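Local coordinates for putative protein (Neisseria meningitidis, PDB 2O3G) that is of uncharacterised function but forms the transporter-associated domain of a predicted membrane protein with CBS domains, and may bind flavin adenine dinucleotide, at residues Arg72-Glu77 with Arg85-Lys90. Numbering follows the deposited sequence.
Sequences RFEVVE and RVKITK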
loop_
_atom_site.group_PDB
_atom_site.type_symbol
_atom_site.label_atom_id
_atom_site.label_comp_id
_atom_site.label_asym_id
_atom_site.label_seq_id
_atom_site.Cartn_x
_atom_site.Cartn_y
_atom_site.Cartn_z
ATOM N N ARG A 72 2.914 -1.700 7.704
ATOM C CA ARG A 72 1.819 -0.706 7.734
ATOM C C ARG A 72 1.921 0.186 6.514
ATOM O O ARG A 72 3.019 0.536 6.052
ATOM C CB ARG A 72 2.003 0.157 8.929
ATOM C CG ARG A 72 0.975 1.174 9.082
ATOM C CD ARG A 72 0.899 1.554 10.525
ATOM N NE ARG A 72 -0.059 0.699 11.178
ATOM C CZ ARG A 72 -0.430 0.771 12.458
ATOM N NH1 ARG A 72 0.046 1.708 13.271
ATOM N NH2 ARG A 72 -1.305 -0.109 12.914
ATOM N N PHE A 73 0.784 0.527 5.942
ATOM C CA PHE A 73 0.800 1.294 4.700
ATOM C C PHE A 73 -0.080 2.431 4.947
ATOM O O PHE A 73 -1.213 2.230 5.360
ATOM C CB PHE A 73 0.248 0.448 3.617
ATOM C CG PHE A 73 1.184 -0.642 3.208
ATOM C CD1 PHE A 73 2.069 -0.443 2.208
ATOM C CD2 PHE A 73 1.172 -1.866 3.857
ATOM C CE1 PHE A 73 2.915 -1.497 1.805
ATOM C CE2 PHE A 73 2.000 -2.880 3.435
ATOM C CZ PHE A 73 2.880 -2.685 2.414
ATOM N N GLU A 74 0.444 3.639 4.806
ATOM C CA GLU A 74 -0.343 4.788 5.270
ATOM C C GLU A 74 -0.417 5.836 4.223
ATOM O O GLU A 74 0.587 6.198 3.613
ATOM C CB GLU A 74 0.280 5.396 6.508
ATOM C CG GLU A 74 -0.530 6.551 7.107
ATOM C CD GLU A 74 0.170 7.232 8.287
ATOM O OE1 GLU A 74 1.365 6.919 8.580
ATOM O OE2 GLU A 74 -0.476 8.079 8.937
ATOM N N VAL A 75 -1.604 6.322 3.987
ATOM C CA VAL A 75 -1.731 7.267 2.892
ATOM C C VAL A 75 -1.350 8.627 3.425
ATOM O O VAL A 75 -1.915 9.150 4.414
ATOM C CB VAL A 75 -3.114 7.208 2.261
ATOM C CG1 VAL A 75 -4.000 6.567 3.182
ATOM C CG2 VAL A 75 -3.638 8.581 1.911
ATOM N N VAL A 76 -0.355 9.182 2.780
ATOM C CA VAL A 76 0.141 10.428 3.286
ATOM C C VAL A 76 -0.279 11.603 2.418
ATOM O O VAL A 76 -0.701 12.657 2.944
ATOM C CB VAL A 76 1.692 10.459 3.599
ATOM C CG1 VAL A 76 1.970 9.563 4.749
ATOM C CG2 VAL A 76 2.550 10.165 2.386
ATOM N N GLU A 77 -0.171 11.411 1.105
ATOM C CA GLU A 77 -0.748 12.327 0.155
ATOM C C GLU A 77 -1.814 11.661 -0.786
ATOM O O GLU A 77 -1.565 10.642 -1.443
ATOM C CB GLU A 77 0.407 12.916 -0.608
ATOM C CG GLU A 77 0.181 14.220 -1.220
ATOM C CD GLU A 77 1.180 14.383 -2.319
ATOM O OE1 GLU A 77 2.274 13.767 -2.190
ATOM O OE2 GLU A 77 0.879 15.089 -3.317
ATOM N N ARG A 85 0.890 9.101 -2.399
ATOM C CA ARG A 85 2.078 8.653 -1.601
ATOM C C ARG A 85 1.672 7.843 -0.420
ATOM O O ARG A 85 0.756 8.251 0.368
ATOM C CB ARG A 85 2.847 9.836 -0.987
ATOM C CG ARG A 85 3.681 10.538 -1.918
ATOM C CD ARG A 85 5.133 10.402 -1.641
ATOM N NE ARG A 85 5.690 10.232 -2.973
ATOM C CZ ARG A 85 6.842 9.645 -3.252
ATOM N NH1 ARG A 85 7.200 9.542 -4.528
ATOM N NH2 ARG A 85 7.629 9.182 -2.278
ATOM N N VAL A 86 2.387 6.734 -0.255
ATOM C CA VAL A 86 2.184 5.978 0.969
ATOM C C VAL A 86 3.484 5.759 1.746
ATOM O O VAL A 86 4.602 5.671 1.163
ATOM C CB VAL A 86 1.247 4.728 0.755
ATOM C CG1 VAL A 86 1.076 4.456 -0.680
ATOM C CG2 VAL A 86 1.767 3.502 1.459
ATOM N N LYS A 87 3.343 5.789 3.062
ATOM C CA LYS A 87 4.487 5.634 3.999
ATOM C C LYS A 87 4.482 4.196 4.540
ATOM O O LYS A 87 3.501 3.776 5.174
ATOM C CB LYS A 87 4.347 6.614 5.202
ATOM C CG LYS A 87 5.602 6.690 6.156
ATOM C CD LYS A 87 5.420 7.370 7.543
ATOM C CE LYS A 87 6.823 7.879 8.088
ATOM N NZ LYS A 87 7.977 8.251 7.017
ATOM N N ILE A 88 5.552 3.447 4.250
ATOM C CA ILE A 88 5.695 2.105 4.770
ATOM C C ILE A 88 6.470 2.125 6.104
ATOM O O ILE A 88 7.706 2.548 6.140
ATOM C CB ILE A 88 6.583 1.233 3.930
ATOM C CG1 ILE A 88 6.443 1.334 2.409
ATOM C CG2 ILE A 88 6.235 -0.089 4.267
ATOM C CD1 ILE A 88 5.139 0.998 1.829
ATOM N N THR A 89 5.804 1.676 7.181
ATOM C CA THR A 89 6.518 1.260 8.388
ATOM C C THR A 89 6.461 -0.273 8.819
ATOM O O THR A 89 5.782 -1.076 8.152
ATOM C CB THR A 89 6.240 2.193 9.545
ATOM O OG1 THR A 89 4.876 2.124 9.995
ATOM C CG2 THR A 89 6.642 3.634 9.179
ATOM N N LYS A 90 7.178 -0.676 9.912
ATOM C CA LYS A 90 7.186 -2.069 10.443
ATOM C C LYS A 90 6.179 -2.371 11.597
ATOM O O LYS A 90 5.964 -1.541 12.488
ATOM C CB LYS A 90 8.573 -2.451 10.850
ATOM C CG LYS A 90 9.246 -3.338 9.893
ATOM C CD LYS A 90 8.929 -4.632 10.352
ATOM C CE LYS A 90 9.069 -5.731 9.336
ATOM N NZ LYS A 90 8.121 -6.699 10.051
#
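The F73 ring meets V86 and I88 from the partner strand. CG2 of V86 lies at the edge of the ring, 4.0 Å from CD1 of F73. CD1 of I88 approaches the ring obliquely. The side chains of F73 and I88 run alongside each other on the same face. CG of F73 is anti to its own carbonyl carbon (chi1 -72°), and this sets the ring beside I88.

The two strands are the arms of a beta hairpin with a classic bulge, and form the central pair of the antiparallel sheet in this transporter-associated domain. F73, V75, V86 and I88 share the buried face. Helix 48-56 packs on it, with V48, L51 and I52 against F73.

R72, E74, E77, R85, K87 and T89 lie on the other face, which is partly exposed. Here R72 and T89 run alongside each other, CB of R72 3.6 Å from OG1 of T89. The R72 guanidinium turns away to a salt bridge with D67 of strand 65-68, and R85 reaches T20 at the other edge of the sheet. The planes of the E77 carboxylate and R85 guanidinium are 24° apart, but their charged atoms do not meet. OE1 of E77 instead lies 3.5 Å from CG of R85.

Paired backbone bonds join R72 with T89 and E74 with K87. K87 N bonds to E74 O at 2.8 Å. Beyond V75 and V86 the register shifts by one, and V76 and E77 both face R85. CG2 of V76 rests against CB of R85. At the bulge R85 O takes two N-H groups: a nearly straight bond from V76 N at 2.8 Å and a weak one from E77 N at 3.4 Å.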